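Local coordinates for Tat-secreted protein Rv2525c (Mycobacterium tuberculosis, PDB 4PMQ) that may act as a peptidoglycan hydrolase with glycosidase activity, and shows esterase activity in vitro toward p-nitrophenyl esters, with a preference for the butyrate, at residues Y10-R21 with E51-L60; P104-N112 with Y158-S166. All coordinates share one frame; numbering follows the deposited sequence.

Contact 1. Residues Y10-R21 with E51-L60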
loop_
_atom_site.group_PDB
_atom_site.type_symbol
_atom_site.label_atom_id
_atom_site.label_comp_id
_atom_site.label_asym_id
_atom_site.label_seq_id
_atom_site.Cartn_x
_atom_site.Cartn_y
_atom_site.Cartn_z
ATOM N N TYR A 10 -2.608 -3.408 -8.279
ATOM C CA TYR A 10 -1.996 -3.746 -9.571
ATOM C C TYR A 10 -1.018 -2.685 -9.972
ATOM O O TYR A 10 -1.267 -1.506 -9.707
ATOM C CB TYR A 10 -3.075 -3.882 -10.668
ATOM C CG TYR A 10 -4.214 -2.888 -10.546
ATOM C CD1 TYR A 10 -5.293 -3.136 -9.700
ATOM C CD2 TYR A 10 -4.224 -1.708 -11.294
ATOM C CE1 TYR A 10 -6.345 -2.234 -9.584
ATOM C CE2 TYR A 10 -5.293 -0.806 -11.208
ATOM C CZ TYR A 10 -6.341 -1.071 -10.336
ATOM O OH TYR A 10 -7.404 -0.226 -10.190
ATOM N N ALA A 11 0.068 -3.098 -10.628
ATOM C CA ALA A 11 1.110 -2.172 -11.081
ATOM C C ALA A 11 1.219 -2.091 -12.600
ATOM O O ALA A 11 1.778 -1.100 -13.095
ATOM C CB ALA A 11 2.459 -2.618 -10.520
ATOM N N ALA A 12 0.763 -3.127 -13.345
ATOM C CA ALA A 12 1.028 -3.220 -14.783
ATOM C C ALA A 12 0.222 -2.278 -15.670
ATOM O O ALA A 12 0.587 -2.092 -16.824
ATOM C CB ALA A 12 0.844 -4.650 -15.281
ATOM N N GLY A 13 -0.841 -1.683 -15.150
ATOM C CA GLY A 13 -1.667 -0.815 -15.976
ATOM C C GLY A 13 -2.793 -0.168 -15.206
ATOM O O GLY A 13 -2.929 -0.361 -13.993
ATOM N N VAL A 14 -3.561 0.658 -15.907
ATOM C CA VAL A 14 -4.693 1.371 -15.323
ATOM C C VAL A 14 -5.951 0.653 -15.766
ATOM O O VAL A 14 -6.125 0.425 -16.956
ATOM C CB VAL A 14 -4.703 2.868 -15.739
ATOM C CG1 VAL A 14 -5.944 3.578 -15.214
ATOM C CG2 VAL A 14 -3.431 3.574 -15.259
ATOM N N ILE A 15 -6.836 0.329 -14.831
ATOM C CA ILE A 15 -8.051 -0.383 -15.217
ATOM C C ILE A 15 -9.265 0.535 -15.175
ATOM O O ILE A 15 -9.472 1.194 -14.153
ATOM C CB ILE A 15 -8.274 -1.619 -14.305
ATOM C CG1 ILE A 15 -7.089 -2.599 -14.368
ATOM C CG2 ILE A 15 -9.626 -2.345 -14.609
ATOM C CD1 ILE A 15 -7.081 -3.584 -13.173
ATOM N N PRO A 16 -10.127 0.547 -16.229
ATOM C CA PRO A 16 -11.367 1.337 -16.137
ATOM C C PRO A 16 -12.132 0.938 -14.877
ATOM O O PRO A 16 -12.234 -0.258 -14.565
ATOM C CB PRO A 16 -12.119 0.974 -17.430
ATOM C CG PRO A 16 -11.046 0.558 -18.382
ATOM C CD PRO A 16 -10.036 -0.159 -17.521
ATOM N N ALA A 17 -12.611 1.921 -14.103
ATOM C CA ALA A 17 -13.338 1.661 -12.864
ATOM C C ALA A 17 -14.539 0.725 -13.089
ATOM O O ALA A 17 -14.840 -0.119 -12.230
ATOM C CB ALA A 17 -13.819 2.971 -12.268
ATOM N N SER A 18 -15.216 0.847 -14.257
ATOM C CA SER A 18 -16.346 -0.036 -14.570
ATOM C C SER A 18 -15.916 -1.508 -14.578
ATOM O O SER A 18 -16.697 -2.380 -14.174
ATOM C CB SER A 18 -16.971 0.327 -15.915
ATOM O OG SER A 18 -16.014 0.250 -16.956
ATOM N N GLN A 19 -14.645 -1.783 -14.984
ATOM C CA GLN A 19 -14.172 -3.173 -14.968
ATOM C C GLN A 19 -13.797 -3.621 -13.544
ATOM O O GLN A 19 -14.016 -4.791 -13.217
ATOM C CB GLN A 19 -13.029 -3.399 -15.951
ATOM C CG GLN A 19 -13.537 -3.204 -17.392
ATOM C CD GLN A 19 -12.476 -3.485 -18.432
ATOM O OE1 GLN A 19 -11.411 -2.880 -18.442
ATOM N NE2 GLN A 19 -12.763 -4.372 -19.364
ATOM N N ILE A 20 -13.266 -2.713 -12.688
ATOM C CA ILE A 20 -12.980 -3.078 -11.292
ATOM C C ILE A 20 -14.310 -3.475 -10.642
ATOM O O ILE A 20 -14.410 -4.525 -10.019
ATOM C CB ILE A 20 -12.296 -1.919 -10.538
ATOM C CG1 ILE A 20 -10.882 -1.707 -11.114
ATOM C CG2 ILE A 20 -12.287 -2.155 -9.001
ATOM C CD1 ILE A 20 -10.425 -0.344 -11.050
ATOM N N ARG A 21 -15.335 -2.625 -10.823
ATOM C CA ARG A 21 -16.646 -2.875 -10.267
ATOM C C ARG A 21 -17.236 -4.190 -10.834
ATOM O O ARG A 21 -17.685 -5.026 -10.045
ATOM C CB ARG A 21 -17.545 -1.689 -10.545
ATOM C CG ARG A 21 -18.920 -1.770 -9.886
ATOM C CD ARG A 21 -19.712 -0.507 -10.156
ATOM N NE ARG A 21 -19.970 -0.316 -11.583
ATOM C CZ ARG A 21 -20.493 0.787 -12.116
ATOM N NH1 ARG A 21 -20.856 1.804 -11.338
ATOM N NH2 ARG A 21 -20.674 0.875 -13.428
ATOM N N GLU A 51 -7.810 8.940 -13.129
ATOM C CA GLU A 51 -8.163 7.582 -12.687
ATOM C C GLU A 51 -8.899 7.642 -11.341
ATOM O O GLU A 51 -9.916 6.971 -11.165
ATOM C CB GLU A 51 -6.907 6.706 -12.551
ATOM C CG GLU A 51 -7.258 5.315 -12.046
ATOM C CD GLU A 51 -6.090 4.476 -11.572
ATOM O OE1 GLU A 51 -4.914 4.845 -11.806
ATOM O OE2 GLU A 51 -6.365 3.412 -10.984
ATOM N N ALA A 52 -8.406 8.470 -10.391
ATOM C CA ALA A 52 -9.075 8.648 -9.089
ATOM C C ALA A 52 -10.524 9.135 -9.294
ATOM O O ALA A 52 -11.456 8.645 -8.644
ATOM C CB ALA A 52 -8.309 9.663 -8.252
ATOM N N ARG A 53 -10.716 10.046 -10.256
ATOM C CA ARG A 53 -12.056 10.576 -10.536
ATOM C C ARG A 53 -12.971 9.480 -11.137
ATOM O O ARG A 53 -14.156 9.392 -10.785
ATOM C CB ARG A 53 -11.949 11.792 -11.452
ATOM C CG ARG A 53 -11.449 13.013 -10.682
ATOM C CD ARG A 53 -11.624 14.314 -11.462
ATOM N NE ARG A 53 -13.028 14.556 -11.812
ATOM C CZ ARG A 53 -13.916 15.144 -11.013
ATOM N NH1 ARG A 53 -13.556 15.579 -9.811
ATOM N NH2 ARG A 53 -15.165 15.320 -11.418
ATOM N N ASP A 54 -12.378 8.577 -11.918
ATOM C CA ASP A 54 -13.099 7.453 -12.537
ATOM C C ASP A 54 -13.533 6.467 -11.456
ATOM O O ASP A 54 -14.708 6.056 -11.424
ATOM C CB ASP A 54 -12.213 6.757 -13.583
ATOM C CG ASP A 54 -12.900 5.602 -14.305
ATOM O OD1 ASP A 54 -14.133 5.661 -14.487
ATOM O OD2 ASP A 54 -12.204 4.646 -14.686
ATOM N N LEU A 55 -12.596 6.110 -10.551
ATOM C CA LEU A 55 -12.918 5.187 -9.448
ATOM C C LEU A 55 -14.024 5.762 -8.545
ATOM O O LEU A 55 -15.051 5.104 -8.342
ATOM C CB LEU A 55 -11.667 4.878 -8.600
ATOM C CG LEU A 55 -10.575 4.097 -9.313
ATOM C CD1 LEU A 55 -9.270 4.099 -8.533
ATOM C CD2 LEU A 55 -11.013 2.675 -9.525
ATOM N N SER A 56 -13.822 6.980 -8.003
ATOM C CA SER A 56 -14.804 7.625 -7.125
ATOM C C SER A 56 -16.150 7.794 -7.834
ATOM O O SER A 56 -17.212 7.595 -7.224
ATOM C CB SER A 56 -14.298 8.981 -6.645
ATOM O OG SER A 56 -13.207 8.838 -5.754
ATOM N N GLY A 57 -16.098 8.139 -9.127
ATOM C CA GLY A 57 -17.292 8.334 -9.957
ATOM C C GLY A 57 -18.189 7.110 -10.051
ATOM O O GLY A 57 -19.416 7.232 -10.147
ATOM N N ASN A 58 -17.583 5.918 -9.992
ATOM C CA ASN A 58 -18.270 4.637 -10.070
ATOM C C ASN A 58 -18.563 4.069 -8.679
ATOM O O ASN A 58 -18.881 2.877 -8.562
ATOM C CB ASN A 58 -17.436 3.651 -10.900
ATOM C CG ASN A 58 -17.568 3.909 -12.376
ATOM O OD1 ASN A 58 -18.374 3.273 -13.058
ATOM N ND2 ASN A 58 -16.840 4.906 -12.885
ATOM N N GLY A 59 -18.453 4.929 -7.648
ATOM C CA GLY A 59 -18.735 4.586 -6.256
ATOM C C GLY A 59 -17.701 3.650 -5.658
ATOM O O GLY A 59 -18.002 2.933 -4.696
ATOM N N LEU A 60 -16.489 3.623 -6.242
ATOM C CA LEU A 60 -15.445 2.718 -5.747
ATOM C C LEU A 60 -14.562 3.395 -4.693
ATOM O O LEU A 60 -14.370 4.621 -4.738
ATOM C CB LEU A 60 -14.575 2.166 -6.893
ATOM C CG LEU A 60 -15.282 1.269 -7.898
ATOM C CD1 LEU A 60 -14.356 0.945 -9.064
ATOM C CD2 LEU A 60 -15.738 -0.060 -7.242
HETATM O O HOH W 1 -7.547 1.441 -12.323
HETATM O O HOH W 2 -9.607 4.123 -14.203
HETATM O O HOH W 3 -15.070 3.339 -15.786
HETATM O O HOH W 4 -21.546 1.668 -8.267
#
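Ala17, in the first turn of helix 17-22, sits against Asp54, Leu55 and Asn58 of segment 51-60, with Leu60 beside them. Asp54 carries the one direct hydrogen bond between the segments. Its CG lies anti to the backbone N, which carries the carboxylate across to the start of the other helix, where Ala17 N donates to Asp54 OD2 at 2.8 Å. The bond is nearly straight (173°), yet the donor approaches from above the carboxylate plane, 40° out of it. Two waters extend this grip: one links Asp54 OD1 to Ser18 N, the other Asp54 OD2 to Ile15 O.

On the inner side the contact is apolar. Ile20 and Leu55 cross at about a right angle, and Ile20 CD1 presses on Leu55 CD2 at 3.4 Å, closer than ordinary van der Waals packing. Leu60 CD1 lies 3.7 Å from Ile20 CG2 and also reaches Ala17 CB. Leu60 N closes the Schellman motif that ends helix 49-57 by donating to Leu55 O, with Gly59 at positive phi.

At the outer end Arg21, bent at chi3, lays one guanidinium face over Asn58 OD1, 3.3 Å from Arg21 NH2, an angle too poor for a hydrogen bond. The Asn58 amide is held instead by its own helix, Asn58 ND2 donating to Asp54 O at 2.8 Å.

At the other end Val14 CG1 packs 3.8 Å from Glu51 CD. A water joins Tyr10 OH, Ile15 O and Glu51 OE2, while Glu51 also forms a salt bridge with Arg30. The axes of 17-21 and 51-57 come within 9.2 Å at 42°, packing two helices outside the barrel-like domain. At the start of helix 17-22 Asp54, with one amide bonded directly and another through water, is probably favoured as the anion.

Contact 2. Residues P104-N112 with Y158-S166; sequences PIYASIDDN and YFWQHNWGS
His162 NE2 donates to Ile109 O at 2.9 Å, the one direct hydrogen bond between the segments. The acceptor lies in the imidazole plane, and the donor lies in the carbonyl plane with a C=O...N angle of 153°. At the other ring nitrogen, in the ring plane, Trp164 N donates to His162 ND1 at 3.1 Å, so both ring nitrogens are engaged and the ring's rotation is fixed.

Beside it, the Trp164 indole receives Asn112 CB over one face, 3.6 Å from the centroid of its five-membered ring, a CH-pi contact. A water bridges Trp164 NE1 and Asn112 ND2 at the outer rim.

Deeper in, Tyr106 meets the strand 158-161. The edge of Trp160 points at the Tyr106 face in a T-shaped pair, planes 86° apart. Tyr106 CE2 touches Trp160 CB at 3.5 Å, and Pro104 CG lies over the Tyr158 ring.

Outer partners fix these groups: Tyr106 OH bonds to Phe202 O and Trp160 NE1 to Asn195. Asp110 OD2 forms a salt bridge with Lys70 and a hydrogen bond with Gln67 NE2. A tartrate near Asp110 and a glycerol near Trp160, both probably from the crystallisation liquor, may mark a pocket at the C-terminal side of strand 105-108. In His162, NE2 acts as donor and ND1 as acceptor, which is consistent with a proton on NE2.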
loop_
_atom_site.group_PDB
_atom_site.type_symbol
_atom_site.label_atom_id
_atom_site.label_comp_id
_atom_site.label_asym_id
_atom_site.label_seq_id
_atom_site.Cartn_x
_atom_site.Cartn_y
_atom_site.Cartn_z
ATOM N N PRO A 104 -4.525 7.918 4.820
ATOM C CA PRO A 104 -3.143 7.480 5.022
ATOM C C PRO A 104 -2.488 7.052 3.728
ATOM O O PRO A 104 -3.150 6.959 2.679
ATOM C CB PRO A 104 -3.307 6.245 5.946
ATOM C CG PRO A 104 -4.630 5.661 5.487
ATOM C CD PRO A 104 -5.493 6.863 5.210
ATOM N N ILE A 105 -1.187 6.725 3.815
ATOM C CA ILE A 105 -0.465 6.107 2.715
ATOM C C ILE A 105 0.207 4.880 3.298
ATOM O O ILE A 105 0.898 4.958 4.343
ATOM C CB ILE A 105 0.547 7.049 2.026
ATOM C CG1 ILE A 105 -0.124 8.318 1.453
ATOM C CG2 ILE A 105 1.384 6.300 0.949
ATOM C CD1 ILE A 105 0.935 9.455 1.105
ATOM N N TYR A 106 -0.034 3.749 2.671
ATOM C CA TYR A 106 0.588 2.501 3.127
ATOM C C TYR A 106 1.996 2.362 2.549
ATOM O O TYR A 106 2.127 2.052 1.358
ATOM C CB TYR A 106 -0.254 1.301 2.700
ATOM C CG TYR A 106 -1.503 1.101 3.529
ATOM C CD1 TYR A 106 -2.679 1.794 3.241
ATOM C CD2 TYR A 106 -1.525 0.186 4.580
ATOM C CE1 TYR A 106 -3.842 1.589 3.992
ATOM C CE2 TYR A 106 -2.702 -0.073 5.295
ATOM C CZ TYR A 106 -3.849 0.647 5.016
ATOM O OH TYR A 106 -5.008 0.358 5.725
ATOM N N ALA A 107 3.032 2.626 3.372
ATOM C CA ALA A 107 4.451 2.449 3.007
ATOM C C ALA A 107 4.739 0.943 2.894
ATOM O O ALA A 107 4.358 0.170 3.795
ATOM C CB ALA A 107 5.340 3.101 4.048
ATOM N N SER A 108 5.426 0.510 1.809
ATOM C CA SER A 108 5.649 -0.920 1.621
ATOM C C SER A 108 6.954 -1.477 2.179
ATOM O O SER A 108 8.053 -0.926 1.967
ATOM C CB SER A 108 5.571 -1.275 0.145
ATOM O OG SER A 108 4.288 -0.895 -0.310
ATOM N N ILE A 109 6.805 -2.620 2.869
ATOM C CA ILE A 109 7.874 -3.457 3.393
ATOM C C ILE A 109 7.648 -4.772 2.620
ATOM O O ILE A 109 7.075 -5.710 3.172
ATOM C CB ILE A 109 7.930 -3.627 4.933
ATOM C CG1 ILE A 109 7.881 -2.267 5.720
ATOM C CG2 ILE A 109 9.171 -4.474 5.319
ATOM C CD1 ILE A 109 8.915 -1.226 5.360
ATOM N N ASP A 110 8.021 -4.787 1.303
ATOM C CA ASP A 110 7.806 -5.900 0.385
ATOM C C ASP A 110 8.924 -6.935 0.559
ATOM O O ASP A 110 9.666 -7.263 -0.366
ATOM C CB ASP A 110 7.752 -5.323 -1.058
ATOM C CG ASP A 110 7.415 -6.350 -2.117
ATOM O OD1 ASP A 110 6.703 -7.338 -1.785
ATOM O OD2 ASP A 110 7.903 -6.202 -3.257
ATOM N N ASP A 111 9.070 -7.402 1.802
ATOM C CA ASP A 111 10.131 -8.292 2.257
ATOM C C ASP A 111 9.684 -9.079 3.479
ATOM O O ASP A 111 8.633 -8.782 4.086
ATOM C CB ASP A 111 11.363 -7.417 2.635
ATOM C CG ASP A 111 12.210 -7.032 1.439
ATOM O OD1 ASP A 111 12.799 -7.941 0.813
ATOM O OD2 ASP A 111 12.258 -5.829 1.112
ATOM N N ASN A 112 10.522 -10.039 3.871
ATOM C CA ASN A 112 10.340 -10.891 5.044
ATOM C C ASN A 112 11.565 -10.641 5.929
ATOM O O ASN A 112 12.532 -11.428 5.916
ATOM C CB ASN A 112 10.196 -12.372 4.618
ATOM C CG ASN A 112 10.028 -13.270 5.819
ATOM O OD1 ASN A 112 9.669 -12.786 6.900
ATOM N ND2 ASN A 112 10.304 -14.581 5.653
ATOM N N TYR A 158 -2.121 2.234 10.327
ATOM C CA TYR A 158 -2.870 1.324 9.446
ATOM C C TYR A 158 -1.958 0.185 9.040
ATOM O O TYR A 158 -0.763 0.379 8.801
ATOM C CB TYR A 158 -3.395 2.047 8.206
ATOM C CG TYR A 158 -4.512 3.031 8.497
ATOM C CD1 TYR A 158 -5.841 2.634 8.427
ATOM C CD2 TYR A 158 -4.236 4.376 8.778
ATOM C CE1 TYR A 158 -6.882 3.527 8.680
ATOM C CE2 TYR A 158 -5.273 5.278 9.059
ATOM C CZ TYR A 158 -6.596 4.848 8.979
ATOM O OH TYR A 158 -7.665 5.689 9.190
ATOM N N PHE A 159 -2.542 -1.033 8.948
ATOM C CA PHE A 159 -1.732 -2.210 8.666
ATOM C C PHE A 159 -2.372 -3.054 7.564
ATOM O O PHE A 159 -3.559 -3.376 7.616
ATOM C CB PHE A 159 -1.567 -3.011 9.977
ATOM C CG PHE A 159 -0.921 -2.163 11.049
ATOM C CD1 PHE A 159 0.440 -1.865 10.995
ATOM C CD2 PHE A 159 -1.692 -1.558 12.039
ATOM C CE1 PHE A 159 1.028 -1.018 11.936
ATOM C CE2 PHE A 159 -1.101 -0.698 12.984
ATOM C CZ PHE A 159 0.253 -0.426 12.916
ATOM N N TRP A 160 -1.580 -3.393 6.557
ATOM C CA TRP A 160 -2.032 -4.180 5.413
ATOM C C TRP A 160 -1.143 -5.393 5.338
ATOM O O TRP A 160 0.058 -5.264 5.086
ATOM C CB TRP A 160 -1.948 -3.314 4.133
ATOM C CG TRP A 160 -2.221 -4.026 2.840
ATOM C CD1 TRP A 160 -2.859 -5.220 2.659
ATOM C CD2 TRP A 160 -1.883 -3.545 1.530
ATOM N NE1 TRP A 160 -2.931 -5.522 1.315
ATOM C CE2 TRP A 160 -2.338 -4.508 0.599
ATOM C CE3 TRP A 160 -1.269 -2.374 1.052
ATOM C CZ2 TRP A 160 -2.103 -4.391 -0.776
ATOM C CZ3 TRP A 160 -1.027 -2.262 -0.309
ATOM C CH2 TRP A 160 -1.480 -3.239 -1.213
ATOM N N GLN A 161 -1.711 -6.563 5.683
ATOM C CA GLN A 161 -0.906 -7.768 5.772
ATOM C C GLN A 161 -0.621 -8.420 4.439
ATOM O O GLN A 161 -1.561 -8.644 3.657
ATOM C CB GLN A 161 -1.595 -8.801 6.679
ATOM C CG GLN A 161 -0.765 -10.089 6.838
ATOM C CD GLN A 161 -1.511 -11.090 7.694
ATOM O OE1 GLN A 161 -2.162 -10.702 8.661
ATOM N NE2 GLN A 161 -1.489 -12.365 7.309
ATOM N N HIS A 162 0.657 -8.813 4.226
ATOM C CA HIS A 162 1.035 -9.702 3.106
ATOM C C HIS A 162 1.443 -11.045 3.719
ATOM O O HIS A 162 1.709 -11.123 4.918
ATOM C CB HIS A 162 2.085 -9.157 2.129
ATOM C CG HIS A 162 3.472 -8.957 2.656
ATOM N ND1 HIS A 162 4.313 -10.037 2.944
ATOM C CD2 HIS A 162 4.178 -7.810 2.785
ATOM C CE1 HIS A 162 5.491 -9.508 3.249
ATOM N NE2 HIS A 162 5.464 -8.173 3.168
ATOM N N ASN A 163 1.474 -12.095 2.919
ATOM C CA ASN A 163 1.688 -13.442 3.453
ATOM C C ASN A 163 3.131 -13.991 3.352
ATOM O O ASN A 163 3.362 -15.156 3.693
ATOM C CB ASN A 163 0.719 -14.383 2.749
ATOM C CG ASN A 163 -0.703 -14.149 3.216
ATOM O OD1 ASN A 163 -0.955 -13.415 4.204
ATOM N ND2 ASN A 163 -1.649 -14.793 2.549
ATOM N N TRP A 164 4.091 -13.169 2.945
ATOM C CA TRP A 164 5.463 -13.640 2.847
ATOM C C TRP A 164 6.097 -13.514 4.220
ATOM O O TRP A 164 6.578 -12.431 4.575
ATOM C CB TRP A 164 6.210 -12.831 1.777
ATOM C CG TRP A 164 7.651 -13.232 1.613
ATOM C CD1 TRP A 164 8.239 -14.404 2.014
ATOM C CD2 TRP A 164 8.680 -12.466 0.975
ATOM N NE1 TRP A 164 9.585 -14.383 1.715
ATOM C CE2 TRP A 164 9.864 -13.238 1.009
ATOM C CE3 TRP A 164 8.705 -11.215 0.330
ATOM C CZ2 TRP A 164 11.083 -12.758 0.499
ATOM C CZ3 TRP A 164 9.893 -10.781 -0.238
ATOM C CH2 TRP A 164 11.064 -11.548 -0.146
ATOM N N GLY A 165 6.032 -14.597 4.991
ATOM C CA GLY A 165 6.554 -14.581 6.356
ATOM C C GLY A 165 5.450 -14.475 7.389
ATOM O O GLY A 165 5.717 -14.166 8.560
ATOM N N SER A 166 4.186 -14.695 6.947
ATOM C CA SER A 166 3.037 -14.767 7.862
ATOM C C SER A 166 2.655 -16.251 8.035
ATOM O O SER A 166 2.788 -17.020 7.075
ATOM C CB SER A 166 1.849 -13.980 7.310
ATOM O OG SER A 166 2.159 -12.590 7.203
HETATM O O HOH W 5 12.109 -15.412 3.439
#

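In the fold
Contact 2 lies near the middle of the fold, its centre about 7 Å from that of the chain, whereas contact 1 sits about 16 Å out; their centres are about 22 Å apart and they do not touch. They share no helix or strand, but one curled sheet connects their surroundings: Leu55 of contact 1 packs on strand 61-66, which pairs in parallel with strand 105-108 of contact 2. Contact 1 joins two helices through a carboxylate, aliphatic packing and bridging waters. Contact 2 spans two strands that are not direct neighbours, strand 138-142 lying between them, and relies on aromatic rings and a buried histidine.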